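Local coordinates for protein c-di-GMP synthase (Capnocytophaga granulosa, PDB 6WT9) that makes the cyclic dinucleotide 3',3'-c-di-GMP from two GTP molecules as the second-messenger synthase of a bacterial CBASS antiphage defence system, at residues 39-45 and 346-350; 161-167 and 176-181. All coordinates share one frame; numbering follows the deposited sequence.

Interaction 1 (39-45 and 346-350); sequences NDVLKYI and NLQSY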
ATOM      1  N   ASN A  39     -25.911  -8.360  -9.972  1.00 40.93           N
ATOM      2  CA  ASN A  39     -25.137  -9.515  -9.521  1.00 40.02           C
ATOM      3  C   ASN A  39     -24.138  -9.032  -8.478  1.00 35.53           C
ATOM      4  O   ASN A  39     -23.137  -8.397  -8.823  1.00 36.74           O
ATOM      5  CB  ASN A  39     -24.434 -10.199 -10.688  1.00 41.83           C
ATOM      6  CG  ASN A  39     -24.050 -11.627 -10.372  1.00 51.78           C
ATOM      7  OD1 ASN A  39     -22.960 -11.891  -9.875  1.00 53.78           O
ATOM      8  ND2 ASN A  39     -24.954 -12.557 -10.650  1.00 61.47           N
ATOM      9  N   ASP A  40     -24.402  -9.355  -7.211  1.00 30.78           N
ATOM     10  CA  ASP A  40     -23.658  -8.744  -6.114  1.00 25.49           C
ATOM     11  C   ASP A  40     -22.221  -9.244  -6.032  1.00 22.43           C
ATOM     12  O   ASP A  40     -21.325  -8.479  -5.656  1.00 24.08           O
ATOM     13  CB  ASP A  40     -24.382  -8.995  -4.792  1.00 27.16           C
ATOM     14  CG  ASP A  40     -25.760  -8.363  -4.753  1.00 35.64           C
ATOM     15  OD1 ASP A  40     -25.932  -7.272  -5.334  1.00 37.96           O
ATOM     16  OD2 ASP A  40     -26.672  -8.957  -4.141  1.00 39.79           O
ATOM     17  N   VAL A  41     -21.972 -10.513  -6.365  1.00 17.32           N
ATOM     18  CA  VAL A  41     -20.615 -11.033  -6.225  1.00 11.28           C
ATOM     19  C   VAL A  41     -19.690 -10.415  -7.267  1.00 12.68           C
ATOM     20  O   VAL A  41     -18.511 -10.169  -6.987  1.00 21.41           O
ATOM     21  CB  VAL A  41     -20.608 -12.573  -6.289  1.00 18.72           C
ATOM     22  CG1 VAL A  41     -21.022 -13.067  -7.662  1.00 25.66           C
ATOM     23  CG2 VAL A  41     -19.237 -13.118  -5.909  1.00 23.17           C
ATOM     24  N   LEU A  42     -20.201 -10.129  -8.467  1.00 11.99           N
ATOM     25  CA  LEU A  42     -19.379  -9.464  -9.473  1.00 12.43           C
ATOM     26  C   LEU A  42     -19.131  -8.005  -9.117  1.00 14.54           C
ATOM     27  O   LEU A  42     -18.060  -7.470  -9.424  1.00 14.80           O
ATOM     28  CB  LEU A  42     -20.035  -9.564 -10.852  1.00 12.76           C
ATOM     29  CG  LEU A  42     -20.323 -10.962 -11.400  1.00 13.26           C
ATOM     30  CD1 LEU A  42     -20.875 -10.870 -12.813  1.00 12.81           C
ATOM     31  CD2 LEU A  42     -19.077 -11.839 -11.359  1.00 15.91           C
ATOM     32  N   LYS A  43     -20.105  -7.348  -8.481  1.00 15.80           N
ATOM     33  CA  LYS A  43     -19.916  -5.966  -8.047  1.00 11.77           C
ATOM     34  C   LYS A  43     -18.805  -5.870  -7.013  1.00 16.42           C
ATOM     35  O   LYS A  43     -17.931  -4.999  -7.098  1.00 18.49           O
ATOM     36  CB  LYS A  43     -21.215  -5.408  -7.467  1.00 10.26           C
ATOM     37  CG  LYS A  43     -22.379  -5.306  -8.431  1.00 27.82           C
ATOM     38  CD  LYS A  43     -23.592  -4.737  -7.709  1.00 27.21           C
ATOM     39  CE  LYS A  43     -24.795  -4.610  -8.621  1.00 35.34           C
ATOM     40  NZ  LYS A  43     -25.956  -4.018  -7.896  1.00 38.33           N
ATOM     41  N   TYR A  44     -18.833  -6.758  -6.017  1.00 15.08           N
ATOM     42  CA  TYR A  44     -17.843  -6.713  -4.948  1.00 14.18           C
ATOM     43  C   TYR A  44     -16.445  -6.990  -5.480  1.00 13.66           C
ATOM     44  O   TYR A  44     -15.489  -6.294  -5.118  1.00 23.62           O
ATOM     45  CB  TYR A  44     -18.220  -7.713  -3.854  1.00 13.62           C
ATOM     46  CG  TYR A  44     -17.234  -7.789  -2.711  1.00 21.39           C
ATOM     47  CD1 TYR A  44     -17.134  -6.760  -1.786  1.00 21.53           C
ATOM     48  CD2 TYR A  44     -16.412  -8.896  -2.551  1.00 21.72           C
ATOM     49  CE1 TYR A  44     -16.237  -6.826  -0.738  1.00 21.33           C
ATOM     50  CE2 TYR A  44     -15.514  -8.973  -1.507  1.00 24.25           C
ATOM     51  CZ  TYR A  44     -15.430  -7.936  -0.602  1.00 21.56           C
ATOM     52  OH  TYR A  44     -14.535  -8.009   0.440  1.00 20.20           O
ATOM     53  N   ILE A  45     -16.307  -7.991  -6.350  1.00 15.87           N
ATOM     54  CA  ILE A  45     -14.997  -8.325  -6.899  1.00 10.49           C
ATOM     55  C   ILE A  45     -14.479  -7.197  -7.782  1.00  8.11           C
ATOM     56  O   ILE A  45     -13.305  -6.816  -7.700  1.00 13.59           O
ATOM     57  CB  ILE A  45     -15.066  -9.658  -7.666  1.00 11.04           C
ATOM     58  CG1 ILE A  45     -15.461 -10.798  -6.724  1.00 13.30           C
ATOM     59  CG2 ILE A  45     -13.732  -9.966  -8.328  1.00 15.00           C
ATOM     60  CD1 ILE A  45     -15.827 -12.076  -7.444  1.00 15.35           C
ATOM     61  N   ASN A 346     -17.781 -19.026  -5.097  1.00 18.33           N
ATOM     62  CA  ASN A 346     -18.987 -18.275  -5.428  1.00 21.09           C
ATOM     63  C   ASN A 346     -18.925 -17.636  -6.808  1.00 19.70           C
ATOM     64  O   ASN A 346     -19.954 -17.157  -7.296  1.00 18.75           O
ATOM     65  CB  ASN A 346     -19.240 -17.187  -4.378  1.00 21.54           C
ATOM     66  CG  ASN A 346     -19.375 -17.746  -2.974  1.00 24.14           C
ATOM     67  OD1 ASN A 346     -19.691 -18.921  -2.790  1.00 27.52           O
ATOM     68  ND2 ASN A 346     -19.137 -16.904  -1.975  1.00 19.62           N
ATOM     69  N   LEU A 347     -17.757 -17.626  -7.448  1.00 24.38           N
ATOM     70  CA  LEU A 347     -17.553 -16.944  -8.720  1.00 22.30           C
ATOM     71  C   LEU A 347     -17.499 -17.884  -9.916  1.00 19.40           C
ATOM     72  O   LEU A 347     -17.850 -17.471 -11.027  1.00 17.70           O
ATOM     73  CB  LEU A 347     -16.255 -16.127  -8.665  1.00 20.75           C
ATOM     74  CG  LEU A 347     -15.694 -15.516  -9.950  1.00 21.79           C
ATOM     75  CD1 LEU A 347     -16.600 -14.406 -10.462  1.00 27.26           C
ATOM     76  CD2 LEU A 347     -14.283 -15.005  -9.729  1.00 16.53           C
ATOM     77  N   GLN A 348     -17.087 -19.139  -9.714  1.00 12.55           N
ATOM     78  CA  GLN A 348     -16.779 -20.027 -10.832  1.00 17.34           C
ATOM     79  C   GLN A 348     -17.967 -20.258 -11.761  1.00 18.35           C
ATOM     80  O   GLN A 348     -17.761 -20.593 -12.933  1.00 21.36           O
ATOM     81  CB  GLN A 348     -16.258 -21.367 -10.306  1.00 17.73           C
ATOM     82  CG  GLN A 348     -17.169 -22.044  -9.291  1.00 17.43           C
ATOM     83  CD  GLN A 348     -16.514 -23.245  -8.632  1.00 21.74           C
ATOM     84  OE1 GLN A 348     -15.615 -23.867  -9.200  1.00 25.54           O
ATOM     85  NE2 GLN A 348     -16.958 -23.573  -7.424  1.00 14.23           N
ATOM     86  N   SER A 349     -19.200 -20.081 -11.280  1.00 18.69           N
ATOM     87  CA  SER A 349     -20.362 -20.282 -12.141  1.00 25.70           C
ATOM     88  C   SER A 349     -20.484 -19.211 -13.217  1.00 27.93           C
ATOM     89  O   SER A 349     -21.189 -19.425 -14.209  1.00 27.87           O
ATOM     90  CB  SER A 349     -21.640 -20.323 -11.304  1.00 35.25           C
ATOM     91  OG  SER A 349     -21.851 -19.090 -10.636  1.00 46.45           O
ATOM     92  N   TYR A 350     -19.824 -18.066 -13.043  1.00 22.22           N
ATOM     93  CA  TYR A 350     -19.831 -16.995 -14.030  1.00 20.69           C
ATOM     94  C   TYR A 350     -18.626 -17.038 -14.957  1.00 28.61           C
ATOM     95  O   TYR A 350     -18.537 -16.217 -15.873  1.00 31.25           O
ATOM     96  CB  TYR A 350     -19.887 -15.630 -13.336  1.00 19.35           C
ATOM     97  CG  TYR A 350     -20.957 -15.509 -12.275  1.00 18.57           C
ATOM     98  CD1 TYR A 350     -22.248 -15.120 -12.604  1.00 26.42           C
ATOM     99  CD2 TYR A 350     -20.673 -15.774 -10.941  1.00 23.71           C
ATOM    100  CE1 TYR A 350     -23.226 -15.004 -11.635  1.00 31.49           C
ATOM    101  CE2 TYR A 350     -21.643 -15.661  -9.967  1.00 25.38           C
ATOM    102  CZ  TYR A 350     -22.918 -15.275 -10.318  1.00 32.22           C
ATOM    103  OH  TYR A 350     -23.886 -15.162  -9.348  1.00 38.16           O
TER

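Interaction 2 (161-167 and 176-181); sequences LSSVYEI and IKITNK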
ATOM      1  N   LEU A 161       5.688  21.581  12.530  1.00 24.22           N
ATOM      2  CA  LEU A 161       4.418  20.896  12.305  1.00 24.35           C
ATOM      3  C   LEU A 161       3.463  21.093  13.475  1.00 26.18           C
ATOM      4  O   LEU A 161       2.262  21.303  13.269  1.00 21.35           O
ATOM      5  CB  LEU A 161       4.661  19.410  12.043  1.00 23.54           C
ATOM      6  CG  LEU A 161       5.424  19.112  10.749  1.00 26.03           C
ATOM      7  CD1 LEU A 161       5.667  17.617  10.588  1.00 21.73           C
ATOM      8  CD2 LEU A 161       4.688  19.678   9.545  1.00 24.67           C
ATOM      9  N   SER A 162       3.971  21.033  14.710  1.00 33.16           N
ATOM     10  CA  SER A 162       3.123  21.308  15.866  1.00 36.51           C
ATOM     11  C   SER A 162       2.623  22.744  15.876  1.00 33.95           C
ATOM     12  O   SER A 162       1.591  23.028  16.493  1.00 38.18           O
ATOM     13  CB  SER A 162       3.877  21.019  17.166  1.00 38.31           C
ATOM     14  OG  SER A 162       4.339  19.680  17.199  1.00 45.99           O
ATOM     15  N   SER A 163       3.330  23.650  15.204  1.00 28.42           N
ATOM     16  CA  SER A 163       2.924  25.044  15.120  1.00 35.49           C
ATOM     17  C   SER A 163       1.949  25.318  13.983  1.00 36.44           C
ATOM     18  O   SER A 163       1.249  26.336  14.018  1.00 42.74           O
ATOM     19  CB  SER A 163       4.159  25.934  14.956  1.00 38.59           C
ATOM     20  OG  SER A 163       3.810  27.187  14.407  1.00 45.53           O
ATOM     21  N   VAL A 164       1.884  24.442  12.985  1.00 28.47           N
ATOM     22  CA  VAL A 164       1.008  24.633  11.837  1.00 29.38           C
ATOM     23  C   VAL A 164      -0.303  23.872  11.994  1.00 29.69           C
ATOM     24  O   VAL A 164      -1.371  24.401  11.684  1.00 37.48           O
ATOM     25  CB  VAL A 164       1.737  24.222  10.541  1.00 28.51           C
ATOM     26  CG1 VAL A 164       0.755  24.113   9.388  1.00 32.87           C
ATOM     27  CG2 VAL A 164       2.832  25.222  10.216  1.00 29.55           C
ATOM     28  N   TYR A 165      -0.243  22.639  12.485  1.00 22.21           N
ATOM     29  CA  TYR A 165      -1.407  21.768  12.572  1.00 25.47           C
ATOM     30  C   TYR A 165      -1.784  21.552  14.030  1.00 26.66           C
ATOM     31  O   TYR A 165      -0.940  21.160  14.843  1.00 29.48           O
ATOM     32  CB  TYR A 165      -1.129  20.426  11.890  1.00 16.03           C
ATOM     33  CG  TYR A 165      -0.770  20.552  10.428  1.00 14.22           C
ATOM     34  CD1 TYR A 165      -1.746  20.811   9.475  1.00 13.80           C
ATOM     35  CD2 TYR A 165       0.543  20.407   9.998  1.00 14.50           C
ATOM     36  CE1 TYR A 165      -1.426  20.926   8.136  1.00 13.92           C
ATOM     37  CE2 TYR A 165       0.872  20.519   8.659  1.00 13.20           C
ATOM     38  CZ  TYR A 165      -0.118  20.778   7.734  1.00 14.51           C
ATOM     39  OH  TYR A 165       0.195  20.893   6.401  1.00 18.86           O
ATOM     40  N   GLU A 166      -3.055  21.809  14.353  1.00 30.42           N
ATOM     41  CA  GLU A 166      -3.532  21.608  15.719  1.00 40.58           C
ATOM     42  C   GLU A 166      -3.397  20.152  16.140  1.00 37.49           C
ATOM     43  O   GLU A 166      -3.051  19.858  17.290  1.00 36.33           O
ATOM     44  CB  GLU A 166      -4.985  22.069  15.847  1.00 54.29           C
ATOM     45  CG  GLU A 166      -5.185  23.579  15.815  1.00 67.87           C
ATOM     46  CD  GLU A 166      -4.995  24.177  14.432  1.00 78.93           C
ATOM     47  OE1 GLU A 166      -4.825  25.411  14.336  1.00 81.44           O
ATOM     48  OE2 GLU A 166      -5.015  23.414  13.442  1.00 79.21           O
ATOM     49  N   ILE A 167      -3.663  19.226  15.224  1.00 38.53           N
ATOM     50  CA  ILE A 167      -3.523  17.798  15.474  1.00 37.27           C
ATOM     51  C   ILE A 167      -2.153  17.388  14.947  1.00 34.62           C
ATOM     52  O   ILE A 167      -1.945  17.281  13.735  1.00 36.00           O
ATOM     53  CB  ILE A 167      -4.651  16.995  14.821  1.00 40.09           C
ATOM     54  CG1 ILE A 167      -6.012  17.507  15.300  1.00 43.73           C
ATOM     55  CG2 ILE A 167      -4.496  15.513  15.128  1.00 37.18           C
ATOM     56  CD1 ILE A 167      -7.188  16.813  14.651  1.00 47.35           C
ATOM     57  N   ILE A 176       6.258  11.416  12.521  1.00 16.38           N
ATOM     58  CA  ILE A 176       5.345  12.456  12.980  1.00 18.05           C
ATOM     59  C   ILE A 176       4.065  12.338  12.169  1.00 23.39           C
ATOM     60  O   ILE A 176       4.112  12.221  10.939  1.00 29.50           O
ATOM     61  CB  ILE A 176       5.964  13.856  12.822  1.00 13.40           C
ATOM     62  CG1 ILE A 176       7.331  13.925  13.502  1.00 14.96           C
ATOM     63  CG2 ILE A 176       5.032  14.922  13.385  1.00 11.94           C
ATOM     64  CD1 ILE A 176       8.030  15.259  13.322  1.00 20.56           C
ATOM     65  N   LYS A 177       2.921  12.365  12.848  1.00 23.94           N
ATOM     66  CA  LYS A 177       1.623  12.245  12.195  1.00 28.69           C
ATOM     67  C   LYS A 177       0.853  13.541  12.386  1.00 23.14           C
ATOM     68  O   LYS A 177       0.652  13.985  13.521  1.00 22.48           O
ATOM     69  CB  LYS A 177       0.829  11.060  12.752  1.00 39.53           C
ATOM     70  CG  LYS A 177      -0.472  10.793  12.011  1.00 50.49           C
ATOM     71  CD  LYS A 177      -1.146   9.522  12.498  1.00 58.73           C
ATOM     72  CE  LYS A 177      -2.307   9.134  11.594  1.00 63.74           C
ATOM     73  NZ  LYS A 177      -1.858   8.857  10.199  1.00 65.61           N
ATOM     74  N   ILE A 178       0.424  14.146  11.278  1.00 15.37           N
ATOM     75  CA  ILE A 178      -0.344  15.380  11.316  1.00 17.05           C
ATOM     76  C   ILE A 178      -1.702  15.132  10.675  1.00 18.70           C
ATOM     77  O   ILE A 178      -1.901  14.176   9.921  1.00 16.74           O
ATOM     78  CB  ILE A 178       0.380  16.553  10.616  1.00 19.19           C
ATOM     79  CG1 ILE A 178       0.477  16.318   9.103  1.00 17.26           C
ATOM     80  CG2 ILE A 178       1.759  16.768  11.224  1.00 16.93           C
ATOM     81  CD1 ILE A 178      -0.580  17.055   8.285  1.00 12.82           C
ATOM     82  N   THR A 179      -2.640  16.023  10.981  1.00 23.10           N
ATOM     83  CA  THR A 179      -3.973  15.997  10.395  1.00 26.06           C
ATOM     84  C   THR A 179      -4.270  17.372   9.820  1.00 23.43           C
ATOM     85  O   THR A 179      -4.294  18.363  10.556  1.00 30.24           O
ATOM     86  CB  THR A 179      -5.033  15.610  11.430  1.00 29.24           C
ATOM     87  OG1 THR A 179      -4.803  14.266  11.873  1.00 30.98           O
ATOM     88  CG2 THR A 179      -6.429  15.713  10.829  1.00 26.14           C
ATOM     89  N   ASN A 180      -4.473  17.431   8.508  1.00 20.79           N
ATOM     90  CA  ASN A 180      -4.938  18.650   7.852  1.00 23.48           C
ATOM     91  C   ASN A 180      -6.448  18.711   8.044  1.00 26.41           C
ATOM     92  O   ASN A 180      -7.204  18.069   7.311  1.00 23.67           O
ATOM     93  CB  ASN A 180      -4.551  18.647   6.377  1.00 24.58           C
ATOM     94  CG  ASN A 180      -4.771  19.995   5.706  1.00 25.84           C
ATOM     95  OD1 ASN A 180      -5.780  20.662   5.936  1.00 29.49           O
ATOM     96  ND2 ASN A 180      -3.822  20.399   4.868  1.00 14.45           N
ATOM     97  N   LYS A 181      -6.893  19.475   9.045  1.00 28.63           N
ATOM     98  CA  LYS A 181      -8.317  19.524   9.357  1.00 39.96           C
ATOM     99  C   LYS A 181      -9.119  20.180   8.240  1.00 50.87           C
ATOM    100  O   LYS A 181     -10.314  19.897   8.090  1.00 56.76           O
ATOM    101  CB  LYS A 181      -8.546  20.261  10.677  1.00 43.53           C
ATOM    102  CG  LYS A 181      -7.834  19.636  11.865  1.00 48.02           C
ATOM    103  CD  LYS A 181      -8.417  20.123  13.184  1.00 51.64           C
ATOM    104  CE  LYS A 181      -8.387  21.638  13.285  1.00 52.75           C
ATOM    105  NZ  LYS A 181      -8.945  22.113  14.582  1.00 52.60           N
TER
HETATM  106  O   HOH W   1      -1.030  18.826   4.710  1.00 18.24           O

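Interaction 1 (39-45 and 346-350)
N39 and Y350 supply the polar part of this contact, their side chains reaching for each other from opposite directions. The amide nitrogen N39 ND2 donates to the phenol oxygen Y350 OH at 3.1 Å, with an N-H...O angle of 155°. The phenol oxygen lies close to the amide plane of N39, whereas the amide and the tyrosine ring stand 83° apart, almost perpendicular. This amide is carried to the ring by the first torsion of N39 (chi1 -159°), which sets CG opposite the backbone N. N39 is also the N-cap residue of helix 40-49, so the bond ties the start of that helix to the last residues of the chain.

The other main contacts are apolar and fall into two groups. Around the ring, V41 CG1 comes obliquely to within 3.5 Å of Y350 CE2, while L42 CD2 sits over one face, 4.2 Å from Y350 CG. On the L347 side, L347 CD1 receives two methyl groups, L42 CD2 at 3.7 Å and I45 CD1 at 3.9 Å. The L42 and L347 side chains cross at about a right angle, and CD2 of L42 thus touches both the leucine and the tyrosine. V292 of helix 291-304 packs on both I45 and L347, continuing the apolar cluster beyond the two segments.

Y350 N bonds to L347 O at 2.9 Å, which ties the ring-bearing residue back to L347. Outside the pair, N346 ND2 bonds to Y6 OH of helix 6-17, bringing the N-terminal helix to the same end. In the helical part of this CD-NTase, the N-cap end of helix 40-49 thus packs against the end of helix 327-347 and the residues that follow it.

Interaction 2 (161-167 and 176-181)
I178 lies against the flat side of the Y165 ring: its CD1 stands 3.7 Å from the ring centroid and only 8° off the ring normal, a CH-pi contact. V164 CG1 lies over the centre of the opposite face, so the ring is sandwiched between two aliphatic groups. In I178, CG1 sits between the backbone N and the carbonyl carbon (chi1 68°), and the turn at chi2 (99°) then brings CD1 over the ring. N180 ND2 approaches the ring edge, and a water joins the two polar ends, 2.9 Å from Y165 OH and 3.2 Å from N180 ND2, accepting from the amide. N180 OD1 accepts from M183 N, which holds the amide while ND2 serves the water.

L161 crosses I178 at about a right angle, its CB 4.0 Å from I178 CG2, and its CD1 meets I176 CG2 at 3.9 Å. On the outer side, I167 lays CD1 on K181 CD at 3.8 Å. The backbone adds one bond, T179 N to I167 O at 3.1 Å.

Helix 147-164 thus runs out over strand 176-180, while V67 of helix 54-71 touches both Y165 and I178. Strand 176-180 pairs with 167-169 and 185-194, placing the contact toward one margin of the nucleotidyltransferase sheet.

Interactions 1 and 2 lie on opposite sides of the chain's centre, with centres 43 Å apart and nearest atoms about 23 Å apart, and they share no element. Both are partly buried, neither lying deep in the core. Interaction 1 brings together segments 301 residues apart in sequence, joining a helix start to the last residues of the chain; interaction 2 is nested within that span and links a helix end to a strand, its segments nine residues apart at their closest ends. Their chemistry follows these places: a direct amide-phenol bond beside aliphatic packing in the first, against a sandwiched ring, a water bridge and a backbone bond at the sheet's margin in the second.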